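Local coordinates for 6-phospho-beta-glucosidase BglT (Thermotoga maritima, PDB 1UP7), which hydrolyses cellobiose 6'-phosphate to glucose 6-phosphate and glucose, using NAD+ and a manganese ion as cofactors, at residues A[317-322]-A[343-348]; A[327-332]-A[360-365]; A[322-327]-A[348-353]; A[147-152]-A[367-372]. All blocks are in the same frame, centred on the assembly; numbering follows the deposited sequence.

Contact 1: residues A[317-322]-A[343-348]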
loop_
_atom_site.group_PDB
_atom_site.type_symbol
_atom_site.label_atom_id
_atom_site.label_comp_id
_atom_site.label_asym_id
_atom_site.label_seq_id
_atom_site.Cartn_x
_atom_site.Cartn_y
_atom_site.Cartn_z
ATOM N N VAL A 317 9.601 3.670 21.201
ATOM C CA VAL A 317 8.558 4.607 21.548
ATOM C C VAL A 317 7.275 4.171 20.818
ATOM O O VAL A 317 7.352 3.440 19.842
ATOM C CB VAL A 317 9.130 6.000 21.135
ATOM C CG1 VAL A 317 8.300 6.780 20.092
ATOM C CG2 VAL A 317 9.597 6.798 22.357
ATOM N N ASN A 318 6.100 4.547 21.323
ATOM C CA ASN A 318 4.836 4.276 20.609
ATOM C C ASN A 318 4.479 5.407 19.681
ATOM O O ASN A 318 4.319 6.551 20.114
ATOM C CB ASN A 318 3.651 4.025 21.544
ATOM C CG ASN A 318 3.808 2.772 22.330
ATOM O OD1 ASN A 318 3.224 1.727 22.021
ATOM N ND2 ASN A 318 4.634 2.848 23.350
ATOM N N THR A 319 4.331 5.073 18.404
ATOM C CA THR A 319 4.167 6.056 17.356
ATOM C C THR A 319 3.685 5.347 16.086
ATOM O O THR A 319 3.674 4.101 16.045
ATOM C CB THR A 319 5.510 6.770 17.149
ATOM O OG1 THR A 319 5.305 7.913 16.321
ATOM C CG2 THR A 319 6.486 5.902 16.355
ATOM N N ARG A 320 3.275 6.120 15.071
ATOM C CA ARG A 320 2.846 5.531 13.797
ATOM C C ARG A 320 3.961 4.776 13.118
ATOM O O ARG A 320 5.067 5.264 13.040
ATOM C CB ARG A 320 2.338 6.582 12.829
ATOM C CG ARG A 320 0.989 7.181 13.149
ATOM C CD ARG A 320 0.512 8.127 12.044
ATOM N NE ARG A 320 -0.799 8.683 12.322
ATOM C CZ ARG A 320 -1.193 9.891 11.909
ATOM N NH1 ARG A 320 -0.383 10.655 11.207
ATOM N NH2 ARG A 320 -2.414 10.332 12.173
ATOM N N ASN A 321 3.645 3.588 12.620
ATOM C CA ASN A 321 4.563 2.717 11.905
ATOM C C ASN A 321 5.394 3.492 10.883
ATOM O O ASN A 321 6.633 3.458 10.936
ATOM C CB ASN A 321 3.729 1.609 11.254
ATOM C CG ASN A 321 4.549 0.590 10.450
ATOM O OD1 ASN A 321 5.766 0.413 10.652
ATOM N ND2 ASN A 321 3.854 -0.113 9.542
ATOM N N ASN A 322 4.706 4.200 9.978
ATOM C CA ASN A 322 5.338 4.892 8.854
ATOM C C ASN A 322 6.495 4.131 8.193
ATOM O O ASN A 322 7.589 4.690 8.014
ATOM C CB ASN A 322 5.846 6.273 9.305
ATOM C CG ASN A 322 4.716 7.266 9.641
ATOM O OD1 ASN A 322 4.964 8.265 10.272
ATOM N ND2 ASN A 322 3.506 7.005 9.191
ATOM N N GLY A 343 12.979 17.799 18.913
ATOM C CA GLY A 343 11.538 17.869 18.900
ATOM C C GLY A 343 10.844 16.895 17.958
ATOM O O GLY A 343 9.614 16.855 17.927
ATOM N N ARG A 344 11.597 16.119 17.176
ATOM C CA ARG A 344 10.946 15.192 16.226
ATOM C C ARG A 344 11.347 13.736 16.428
ATOM O O ARG A 344 12.413 13.428 16.967
ATOM C CB ARG A 344 11.114 15.636 14.758
ATOM C CG ARG A 344 11.142 17.160 14.484
ATOM C CD ARG A 344 11.717 17.486 13.058
ATOM N NE ARG A 344 12.990 18.253 13.024
ATOM C CZ ARG A 344 14.221 17.721 12.977
ATOM N NH1 ARG A 344 14.400 16.398 13.007
ATOM N NH2 ARG A 344 15.280 18.528 12.944
ATOM N N VAL A 345 10.457 12.858 16.000
ATOM C CA VAL A 345 10.576 11.437 16.196
ATOM C C VAL A 345 10.543 10.886 14.784
ATOM O O VAL A 345 9.565 11.076 14.092
ATOM C CB VAL A 345 9.373 10.911 17.061
ATOM C CG1 VAL A 345 9.240 9.392 17.025
ATOM C CG2 VAL A 345 9.549 11.335 18.493
ATOM N N HIS A 346 11.616 10.254 14.331
ATOM C CA HIS A 346 11.582 9.652 13.013
ATOM C C HIS A 346 11.692 8.149 13.140
ATOM O O HIS A 346 12.567 7.599 13.787
ATOM C CB HIS A 346 12.671 10.202 12.111
ATOM C CG HIS A 346 12.632 11.688 11.968
ATOM N ND1 HIS A 346 11.850 12.326 11.027
ATOM C CD2 HIS A 346 13.282 12.666 12.643
ATOM C CE1 HIS A 346 12.006 13.633 11.146
ATOM N NE2 HIS A 346 12.875 13.863 12.113
ATOM N N THR A 347 10.776 7.507 12.501
ATOM C CA THR A 347 10.750 6.086 12.348
ATOM C C THR A 347 11.895 5.560 11.441
ATOM O O THR A 347 12.264 6.194 10.450
ATOM C CB THR A 347 9.322 5.822 11.836
ATOM O OG1 THR A 347 8.508 5.408 12.955
ATOM C CG2 THR A 347 9.266 4.745 10.890
ATOM N N LEU A 348 12.469 4.427 11.828
ATOM C CA LEU A 348 13.584 3.772 11.126
ATOM C C LEU A 348 13.116 2.514 10.423
ATOM O O LEU A 348 12.429 1.697 11.003
ATOM C CB LEU A 348 14.654 3.341 12.132
ATOM C CG LEU A 348 15.971 4.112 12.246
ATOM C CD1 LEU A 348 15.751 5.567 11.979
ATOM C CD2 LEU A 348 16.568 3.944 13.621
#

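Contact 2: residues A[327-332]-A[360-365]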
loop_
_atom_site.group_PDB
_atom_site.type_symbol
_atom_site.label_atom_id
_atom_site.label_comp_id
_atom_site.label_asym_id
_atom_site.label_seq_id
_atom_site.Cartn_x
_atom_site.Cartn_y
_atom_site.Cartn_z
ATOM N N ASN A 327 5.500 -4.678 6.211
ATOM C CA ASN A 327 4.311 -5.484 5.962
ATOM C C ASN A 327 3.217 -5.235 7.004
ATOM O O ASN A 327 2.420 -6.101 7.305
ATOM C CB ASN A 327 4.646 -6.972 5.813
ATOM C CG ASN A 327 5.332 -7.560 7.044
ATOM O OD1 ASN A 327 5.910 -6.839 7.858
ATOM N ND2 ASN A 327 5.255 -8.879 7.181
ATOM N N LEU A 328 3.206 -4.030 7.562
ATOM C CA LEU A 328 2.097 -3.583 8.417
ATOM C C LEU A 328 1.691 -2.202 7.890
ATOM O O LEU A 328 2.556 -1.464 7.374
ATOM C CB LEU A 328 2.576 -3.477 9.860
ATOM C CG LEU A 328 2.077 -4.353 11.017
ATOM C CD1 LEU A 328 1.097 -5.466 10.646
ATOM C CD2 LEU A 328 3.254 -4.881 11.806
ATOM N N PRO A 329 0.422 -1.808 7.999
ATOM C CA PRO A 329 0.040 -0.464 7.515
ATOM C C PRO A 329 0.792 0.689 8.192
ATOM O O PRO A 329 1.104 0.636 9.368
ATOM C CB PRO A 329 -1.468 -0.379 7.805
ATOM C CG PRO A 329 -1.929 -1.818 7.896
ATOM C CD PRO A 329 -0.737 -2.531 8.565
ATOM N N ASP A 330 1.068 1.736 7.431
ATOM C CA ASP A 330 1.737 2.917 7.960
ATOM C C ASP A 330 1.084 3.530 9.197
ATOM O O ASP A 330 1.769 4.069 10.059
ATOM C CB ASP A 330 1.803 4.015 6.906
ATOM C CG ASP A 330 2.589 3.621 5.703
ATOM O OD1 ASP A 330 3.410 2.676 5.805
ATOM O OD2 ASP A 330 2.437 4.239 4.602
ATOM N N ASP A 331 -0.243 3.509 9.233
ATOM C CA ASP A 331 -0.997 4.176 10.291
ATOM C C ASP A 331 -1.099 3.365 11.579
ATOM O O ASP A 331 -1.604 3.887 12.569
ATOM C CB ASP A 331 -2.412 4.528 9.807
ATOM C CG ASP A 331 -3.126 3.321 9.221
ATOM O OD1 ASP A 331 -3.658 2.471 9.964
ATOM O OD2 ASP A 331 -3.132 3.085 8.000
ATOM N N TYR A 332 -0.660 2.108 11.598
ATOM C CA TYR A 332 -0.666 1.370 12.880
ATOM C C TYR A 332 0.267 2.096 13.834
ATOM O O TYR A 332 1.448 2.310 13.500
ATOM C CB TYR A 332 -0.172 -0.065 12.728
ATOM C CG TYR A 332 -1.185 -1.134 12.322
ATOM C CD1 TYR A 332 -2.344 -0.822 11.576
ATOM C CD2 TYR A 332 -0.962 -2.469 12.672
ATOM C CE1 TYR A 332 -3.257 -1.828 11.200
ATOM C CE2 TYR A 332 -1.880 -3.488 12.319
ATOM C CZ TYR A 332 -3.005 -3.156 11.574
ATOM O OH TYR A 332 -3.839 -4.159 11.199
ATOM N N PHE A 360 -0.664 -11.594 16.303
ATOM C CA PHE A 360 -1.097 -10.839 17.484
ATOM C C PHE A 360 -1.312 -9.352 17.205
ATOM O O PHE A 360 -2.324 -8.810 17.605
ATOM C CB PHE A 360 -0.138 -11.006 18.666
ATOM C CG PHE A 360 -0.014 -12.433 19.137
ATOM C CD1 PHE A 360 -0.995 -12.999 19.957
ATOM C CD2 PHE A 360 1.075 -13.200 18.755
ATOM C CE1 PHE A 360 -0.883 -14.315 20.383
ATOM C CE2 PHE A 360 1.200 -14.510 19.186
ATOM C CZ PHE A 360 0.215 -15.066 19.987
ATOM N N ILE A 361 -0.371 -8.701 16.520
ATOM C CA ILE A 361 -0.460 -7.274 16.322
ATOM C C ILE A 361 -1.745 -6.868 15.587
ATOM O O ILE A 361 -2.431 -5.915 16.009
ATOM C CB ILE A 361 0.781 -6.736 15.574
ATOM C CG1 ILE A 361 2.090 -7.005 16.377
ATOM C CG2 ILE A 361 0.583 -5.263 15.194
ATOM C CD1 ILE A 361 3.364 -6.764 15.557
ATOM N N HIS A 362 -2.068 -7.573 14.490
ATOM C CA HIS A 362 -3.255 -7.261 13.714
ATOM C C HIS A 362 -4.505 -7.422 14.609
ATOM O O HIS A 362 -5.342 -6.536 14.675
ATOM C CB HIS A 362 -3.378 -8.207 12.502
ATOM C CG HIS A 362 -2.557 -7.827 11.317
ATOM N ND1 HIS A 362 -2.639 -6.586 10.713
ATOM C CD2 HIS A 362 -1.673 -8.548 10.579
ATOM C CE1 HIS A 362 -1.830 -6.551 9.668
ATOM N NE2 HIS A 362 -1.246 -7.733 9.553
ATOM N N ALA A 363 -4.634 -8.555 15.294
ATOM C CA ALA A 363 -5.861 -8.836 16.054
ATOM C C ALA A 363 -6.088 -7.790 17.159
ATOM O O ALA A 363 -7.192 -7.258 17.350
ATOM C CB ALA A 363 -5.834 -10.300 16.680
ATOM N N VAL A 364 -5.025 -7.474 17.879
ATOM C CA VAL A 364 -5.166 -6.501 18.937
ATOM C C VAL A 364 -5.357 -5.091 18.382
ATOM O O VAL A 364 -6.121 -4.301 18.950
ATOM C CB VAL A 364 -3.992 -6.598 19.913
ATOM C CG1 VAL A 364 -4.032 -5.467 20.934
ATOM C CG2 VAL A 364 -4.049 -7.984 20.610
ATOM N N LYS A 365 -4.710 -4.768 17.259
ATOM C CA LYS A 365 -4.937 -3.457 16.650
ATOM C C LYS A 365 -6.417 -3.278 16.225
ATOM O O LYS A 365 -7.000 -2.167 16.376
ATOM C CB LYS A 365 -3.960 -3.194 15.499
ATOM C CG LYS A 365 -4.150 -1.871 14.738
ATOM C CD LYS A 365 -3.879 -0.583 15.587
ATOM C CE LYS A 365 -2.446 -0.587 16.172
ATOM N NZ LYS A 365 -2.200 0.361 17.313
#

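Contact 3: residues A[322-327]-A[348-353]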
loop_
_atom_site.group_PDB
_atom_site.type_symbol
_atom_site.label_atom_id
_atom_site.label_comp_id
_atom_site.label_asym_id
_atom_site.label_seq_id
_atom_site.Cartn_x
_atom_site.Cartn_y
_atom_site.Cartn_z
ATOM N N ASN A 322 4.706 4.200 9.978
ATOM C CA ASN A 322 5.338 4.892 8.854
ATOM C C ASN A 322 6.495 4.131 8.193
ATOM O O ASN A 322 7.589 4.690 8.014
ATOM C CB ASN A 322 5.846 6.273 9.305
ATOM C CG ASN A 322 4.716 7.266 9.641
ATOM O OD1 ASN A 322 4.964 8.265 10.272
ATOM N ND2 ASN A 322 3.506 7.005 9.191
ATOM N N GLY A 323 6.296 2.863 7.842
ATOM C CA GLY A 323 7.336 2.149 7.104
ATOM C C GLY A 323 8.434 1.482 7.928
ATOM O O GLY A 323 9.346 0.873 7.386
ATOM N N SER A 324 8.321 1.561 9.252
ATOM C CA SER A 324 9.255 0.859 10.132
ATOM C C SER A 324 9.175 -0.639 9.877
ATOM O O SER A 324 10.194 -1.319 9.761
ATOM C CB SER A 324 8.916 1.162 11.584
ATOM O OG SER A 324 9.625 0.322 12.465
ATOM N N ILE A 325 7.945 -1.130 9.831
ATOM C CA ILE A 325 7.661 -2.506 9.483
ATOM C C ILE A 325 6.893 -2.479 8.189
ATOM O O ILE A 325 5.741 -1.990 8.140
ATOM C CB ILE A 325 6.847 -3.226 10.621
ATOM C CG1 ILE A 325 7.695 -3.315 11.901
ATOM C CG2 ILE A 325 6.356 -4.621 10.141
ATOM C CD1 ILE A 325 8.785 -4.434 11.842
ATOM N N GLU A 326 7.528 -2.979 7.136
ATOM C CA GLU A 326 6.999 -2.766 5.802
ATOM C C GLU A 326 5.713 -3.556 5.520
ATOM O O GLU A 326 4.928 -3.139 4.685
ATOM C CB GLU A 326 8.063 -3.002 4.730
ATOM C CG GLU A 326 8.414 -4.445 4.479
ATOM C CD GLU A 326 9.555 -4.610 3.475
ATOM O OE1 GLU A 326 10.653 -4.013 3.665
ATOM O OE2 GLU A 326 9.353 -5.359 2.487
ATOM N N ASN A 327 5.500 -4.678 6.211
ATOM C CA ASN A 327 4.311 -5.484 5.962
ATOM C C ASN A 327 3.217 -5.235 7.004
ATOM O O ASN A 327 2.420 -6.101 7.305
ATOM C CB ASN A 327 4.646 -6.972 5.813
ATOM C CG ASN A 327 5.332 -7.560 7.044
ATOM O OD1 ASN A 327 5.910 -6.839 7.858
ATOM N ND2 ASN A 327 5.255 -8.879 7.181
ATOM N N LEU A 348 12.469 4.427 11.828
ATOM C CA LEU A 348 13.584 3.772 11.126
ATOM C C LEU A 348 13.116 2.514 10.423
ATOM O O LEU A 348 12.429 1.697 11.003
ATOM C CB LEU A 348 14.654 3.341 12.132
ATOM C CG LEU A 348 15.971 4.112 12.246
ATOM C CD1 LEU A 348 15.751 5.567 11.979
ATOM C CD2 LEU A 348 16.568 3.944 13.621
ATOM N N SER A 349 13.510 2.349 9.177
ATOM C CA SER A 349 13.322 1.089 8.472
ATOM C C SER A 349 13.824 -0.152 9.259
ATOM O O SER A 349 14.960 -0.167 9.745
ATOM C CB SER A 349 14.057 1.156 7.144
ATOM O OG SER A 349 13.455 0.199 6.301
ATOM N N GLN A 350 12.986 -1.177 9.370
ATOM C CA GLN A 350 13.393 -2.436 9.995
ATOM C C GLN A 350 13.149 -3.688 9.135
ATOM O O GLN A 350 13.529 -4.799 9.547
ATOM C CB GLN A 350 12.702 -2.657 11.359
ATOM C CG GLN A 350 12.745 -1.500 12.330
ATOM C CD GLN A 350 12.403 -1.949 13.740
ATOM O OE1 GLN A 350 13.287 -2.360 14.485
ATOM N NE2 GLN A 350 11.113 -1.881 14.110
ATOM N N GLY A 351 12.520 -3.526 7.975
ATOM C CA GLY A 351 12.230 -4.659 7.111
ATOM C C GLY A 351 10.890 -5.268 7.480
ATOM O O GLY A 351 10.011 -4.560 7.931
ATOM N N LYS A 352 10.750 -6.579 7.322
ATOM C CA LYS A 352 9.473 -7.254 7.453
ATOM C C LYS A 352 9.291 -7.783 8.869
ATOM O O LYS A 352 10.264 -8.212 9.501
ATOM C CB LYS A 352 9.395 -8.451 6.487
ATOM C CG LYS A 352 9.340 -8.092 4.983
ATOM C CD LYS A 352 9.627 -9.340 4.102
ATOM C CE LYS A 352 9.188 -9.090 2.636
ATOM N NZ LYS A 352 10.233 -9.433 1.605
ATOM N N GLY A 353 8.050 -7.760 9.347
ATOM C CA GLY A 353 7.691 -8.400 10.593
ATOM C C GLY A 353 7.333 -9.874 10.384
ATOM O O GLY A 353 6.792 -10.266 9.339
#

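Contact 4: residues A[147-152]-A[367-372]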
loop_
_atom_site.group_PDB
_atom_site.type_symbol
_atom_site.label_atom_id
_atom_site.label_comp_id
_atom_site.label_asym_id
_atom_site.label_seq_id
_atom_site.Cartn_x
_atom_site.Cartn_y
_atom_site.Cartn_z
ATOM N N ILE A 147 -3.904 4.242 24.027
ATOM C CA ILE A 147 -4.171 5.658 24.158
ATOM C C ILE A 147 -3.434 6.421 23.081
ATOM O O ILE A 147 -3.964 7.352 22.513
ATOM C CB ILE A 147 -3.850 6.140 25.616
ATOM C CG1 ILE A 147 -4.889 5.555 26.574
ATOM C CG2 ILE A 147 -3.877 7.716 25.727
ATOM C CD1 ILE A 147 -4.484 5.568 28.020
ATOM N N THR A 148 -2.225 5.985 22.740
ATOM C CA THR A 148 -1.504 6.630 21.641
ATOM C C THR A 148 -2.212 6.427 20.326
ATOM O O THR A 148 -2.309 7.372 19.551
ATOM C CB THR A 148 -0.050 6.100 21.543
ATOM O OG1 THR A 148 0.573 6.242 22.810
ATOM C CG2 THR A 148 0.785 6.954 20.658
ATOM N N GLU A 149 -2.703 5.206 20.060
ATOM C CA GLU A 149 -3.495 4.949 18.854
ATOM C C GLU A 149 -4.643 5.955 18.803
ATOM O O GLU A 149 -4.918 6.564 17.782
ATOM C CB GLU A 149 -4.072 3.532 18.848
ATOM C CG GLU A 149 -5.043 3.217 17.698
ATOM C CD GLU A 149 -4.399 3.229 16.309
ATOM O OE1 GLU A 149 -3.231 2.825 16.168
ATOM O OE2 GLU A 149 -5.071 3.635 15.344
ATOM N N PHE A 150 -5.308 6.119 19.936
ATOM C CA PHE A 150 -6.445 7.007 20.031
ATOM C C PHE A 150 -6.071 8.481 19.777
ATOM O O PHE A 150 -6.718 9.152 18.945
ATOM C CB PHE A 150 -7.099 6.817 21.394
ATOM C CG PHE A 150 -8.169 7.817 21.726
ATOM C CD1 PHE A 150 -9.362 7.855 21.004
ATOM C CD2 PHE A 150 -8.001 8.681 22.812
ATOM C CE1 PHE A 150 -10.394 8.760 21.353
ATOM C CE2 PHE A 150 -8.992 9.578 23.165
ATOM C CZ PHE A 150 -10.206 9.618 22.445
ATOM N N VAL A 151 -5.032 8.972 20.455
ATOM C CA VAL A 151 -4.617 10.351 20.276
ATOM C C VAL A 151 -4.035 10.652 18.886
ATOM O O VAL A 151 -4.399 11.672 18.272
ATOM C CB VAL A 151 -3.622 10.826 21.337
ATOM C CG1 VAL A 151 -3.212 12.302 21.045
ATOM C CG2 VAL A 151 -4.211 10.671 22.750
ATOM N N ARG A 152 -3.162 9.791 18.385
ATOM C CA ARG A 152 -2.553 10.022 17.064
ATOM C C ARG A 152 -3.547 9.918 15.913
ATOM O O ARG A 152 -3.522 10.742 14.996
ATOM C CB ARG A 152 -1.412 9.036 16.811
ATOM C CG ARG A 152 -0.217 9.275 17.694
ATOM C CD ARG A 152 0.421 10.642 17.543
ATOM N NE ARG A 152 0.697 10.971 16.147
ATOM C CZ ARG A 152 1.811 10.638 15.492
ATOM N NH1 ARG A 152 2.778 9.942 16.070
ATOM N NH2 ARG A 152 1.950 10.997 14.237
ATOM N N TYR A 367 -8.967 -4.766 17.562
ATOM C CA TYR A 367 -9.656 -4.633 18.802
ATOM C C TYR A 367 -9.521 -3.181 19.327
ATOM O O TYR A 367 -10.504 -2.607 19.795
ATOM C CB TYR A 367 -9.103 -5.645 19.824
ATOM C CG TYR A 367 -9.133 -5.056 21.196
ATOM C CD1 TYR A 367 -10.304 -5.097 21.934
ATOM C CD2 TYR A 367 -8.011 -4.369 21.728
ATOM C CE1 TYR A 367 -10.368 -4.550 23.177
ATOM C CE2 TYR A 367 -8.071 -3.763 22.996
ATOM C CZ TYR A 367 -9.276 -3.856 23.708
ATOM O OH TYR A 367 -9.447 -3.295 24.965
ATOM N N GLU A 368 -8.319 -2.601 19.241
ATOM C CA GLU A 368 -8.079 -1.238 19.696
ATOM C C GLU A 368 -8.990 -0.231 19.012
ATOM O O GLU A 368 -9.567 0.641 19.678
ATOM C CB GLU A 368 -6.618 -0.815 19.496
ATOM C CG GLU A 368 -5.609 -1.367 20.507
ATOM C CD GLU A 368 -4.202 -0.845 20.227
ATOM O OE1 GLU A 368 -3.944 -0.377 19.077
ATOM O OE2 GLU A 368 -3.340 -0.898 21.141
ATOM N N ARG A 369 -9.097 -0.329 17.686
ATOM C CA ARG A 369 -9.885 0.630 16.918
ATOM C C ARG A 369 -11.378 0.408 17.144
ATOM O O ARG A 369 -12.144 1.386 17.173
ATOM C CB ARG A 369 -9.521 0.699 15.409
ATOM C CG ARG A 369 -8.041 0.504 15.093
ATOM C CD ARG A 369 -7.288 1.591 14.355
ATOM N NE ARG A 369 -6.881 1.109 13.057
ATOM C CZ ARG A 369 -5.787 1.449 12.354
ATOM N NH1 ARG A 369 -4.867 2.261 12.815
ATOM N NH2 ARG A 369 -5.628 0.902 11.161
ATOM N N LEU A 370 -11.796 -0.845 17.327
ATOM C CA LEU A 370 -13.198 -1.114 17.625
ATOM C C LEU A 370 -13.560 -0.507 18.993
ATOM O O LEU A 370 -14.668 0.023 19.178
ATOM C CB LEU A 370 -13.491 -2.622 17.640
ATOM C CG LEU A 370 -13.626 -3.316 16.268
ATOM C CD1 LEU A 370 -13.609 -4.844 16.434
ATOM C CD2 LEU A 370 -14.884 -2.822 15.499
ATOM N N THR A 371 -12.639 -0.595 19.950
ATOM C CA THR A 371 -12.879 0.005 21.246
ATOM C C THR A 371 -13.020 1.537 21.140
ATOM O O THR A 371 -13.941 2.126 21.717
ATOM C CB THR A 371 -11.777 -0.407 22.232
ATOM O OG1 THR A 371 -11.823 -1.838 22.428
ATOM C CG2 THR A 371 -12.063 0.160 23.611
ATOM N N ILE A 372 -12.118 2.161 20.389
ATOM C CA ILE A 372 -12.135 3.606 20.198
ATOM C C ILE A 372 -13.434 4.025 19.499
ATOM O O ILE A 372 -14.062 5.014 19.871
ATOM C CB ILE A 372 -10.908 4.052 19.386
ATOM C CG1 ILE A 372 -9.642 4.030 20.279
ATOM C CG2 ILE A 372 -11.160 5.371 18.787
ATOM C CD1 ILE A 372 -8.332 3.846 19.492
#

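Contact 1: residues A[317-322]-A[343-348]
Val-317 and Val-345 meet tip to tip, CG1 of one lying 4.1 Å from CG1 of the other, and this is the apolar part of the contact. A chi1 of 166° sets Val-345 CG1 opposite its backbone N, where it meets Val-317. The two residues sit on the outer strands, 313-320 and 344-347, of a three-stranded antiparallel sheet. Strand 333-341 runs between them, and its Cys-338 touches both Val-345 and Thr-319. The short strand axes stay 8.4 Å apart and cross at -75°, so the outer strands meet through side chains rather than as paired neighbours. Polar contact gathers at Thr-347, whose backbone also hydrogen-bonds to a neighbouring subunit. Its OG1 is 3.4 Å from Arg-320 O and equally far from Asn-321 O; both bonds are weak, and one proton cannot be assigned between them. The methyl branch, CG2, turns to the backbone just beyond, 3.3 Å from Asn-322 O. A valine in place of Thr-347 would probably leave the carbonyls of Arg-320 and Asn-321 without this hydroxyl donor. The chemistry implies a modest direct contact, apolar with two weak, unsettled hydroxyl bonds, while strand 333-341, paired with both outer strands, does the joining.

Contact 2: residues A[327-332]-A[360-365]
Lys-365 lays its CG over the ring of Tyr-332, 3.5 Å from the centroid and 7° off the ring normal, a CH-pi contact over the face. Tyr-332 closes a type I beta turn that starts at Pro-329, in the loop joining strands 313-320 and 333-341, and this turn packs on helix 355-376 of the C-terminal domain. Pro-329 CD occupies the opposite face of the ring, which is thus sandwiched between proline and lysine. The lysine chain leaves with CG anti to the backbone N (chi1 177°), then bends twice along the ring, and its NZ goes on to salt bridges with Glu-368 and Glu-149. At the ring edge, Ile-361 CG2 comes to 4.1 Å from Tyr-332 CD2. Further back in the loop, Leu-328 splits its two methyls between helix residues: CD2 crosses to Ile-361 CD1 at 4.2 Å, while CD1 lies over a face of the His-362 imidazole. His-362 of the third subunit stacks on this same imidazole, placing the contact at a subunit interface. The tyrosine and histidine rings meet rim to rim, their planes 81° apart, and Tyr-332 OH lies in the imidazole plane, 2.8 Å from His-362 ND1 in a hydrogen bond that either could donate.

Contact 3: residues A[322-327]-A[348-353]
The two loops run side by side with Ser-324 CA 4.4 Å from Ser-349 CA, and two backbone hydrogen bonds join them: Gln-350 N to Ser-324 O at 2.8 Å, and Glu-326 N to Gly-351 O at 3.0 Å. The Ser-324 hydroxyl takes a hydrogen bond from Gln-350 NE2 at 3.1 Å and gives a weak one to Leu-348 O. A chi1 of 169° swings OG to the side of CB remote from the serine's own amide nitrogen, within reach of both partners; the Gln-350 amide also donates to Tyr-189 O. These loops follow strands 313-320 and 344-347, the outer strands of the three-stranded sheet, and the second leads into helix 355-376. Just ahead of that helix, the Asn-327 amide pairs with the backbone of Gly-353 in two bonds: OD1 accepts from Gly-353 N at 2.8 Å, and ND2 donates to Gly-353 O at 3.0 Å, nearly straight at 170°. Ile-325 CG2 packs against the same glycine, 3.7 Å from Gly-353 N. The Glu-326 and Lys-352 chains touch along their aliphatic parts, yet Glu-326 OE2 stays 4.3 Å from Lys-352 NZ, beyond a salt bridge.

Contact 4: residues A[147-152]-A[367-372]
Glu-149 on helix 144-155 reaches Arg-369 on helix 355-376 in a salt bridge, OE2 to NH1 at 2.9 Å, with an almost straight N-H...O angle of 172°. The oxygen lies in the guanidinium plane at its edge and is met on the syn side but well out of the carboxylate plane, the two flat groups being turned 61° against each other. The glutamate chain starts out pointing away from its backbone N and bends at the next bond, which brings the carboxylate beside Arg-369. Asn-153 ND2 also donates to OE2, and Asp-331 is a second partner of Arg-369. Glu-149 OE1 lies 4.4 Å from Glu-368 OE1, but Lys-365 NZ bridges both carboxylates. A glutamine in place of Glu-149 would probably leave Arg-369 and Lys-365 each short of one negative mate, weakening the interdomain network. Glu-149 CG packs on Ile-372 CD1 at 3.8 Å. Phe-150 carries on this apolar patch: its CB meets Ile-372 CD1 at 3.7 Å, and Ile-372 CG2 comes to the edge of its ring, while Phe-119 of helix 109-131 stacks on that ring. The short helix axes pass 10.1 Å apart at a crossing angle of -60°, joining the NAD-binding, Rossmann-type half to the C-terminal domain. The chemistry implies a largely buried charge cluster flanked by an apolar patch; the lysine between the two acids, and the arginine on Glu-149, probably favour their ionised form.

In the fold
Contacts 1, 2 and 3 belong to the C-terminal domain and interlock along the chain, while contact 4 closes the long loop that encloses them and ties that domain to the NAD-binding half. Contacts 2 and 3 share Asn-327, contacts 1 and 3 share Asn-322 and Leu-348, and Asn-321 N of contact 1 probably bonds Tyr-332 O of contact 2 at 2.7 Å. Contacts 2 and 4, with centres 12 Å apart, share helix 355-376 and are bridged by Asp-331 to Arg-369. Contacts 1 and 3 both touch the second subunit; 2 and 4 touch the third. The side chain of Val-317 is about 9 Å from manganese-binding Cys-164, and that of Glu-368 about 13 Å from bound glucose 6-phosphate.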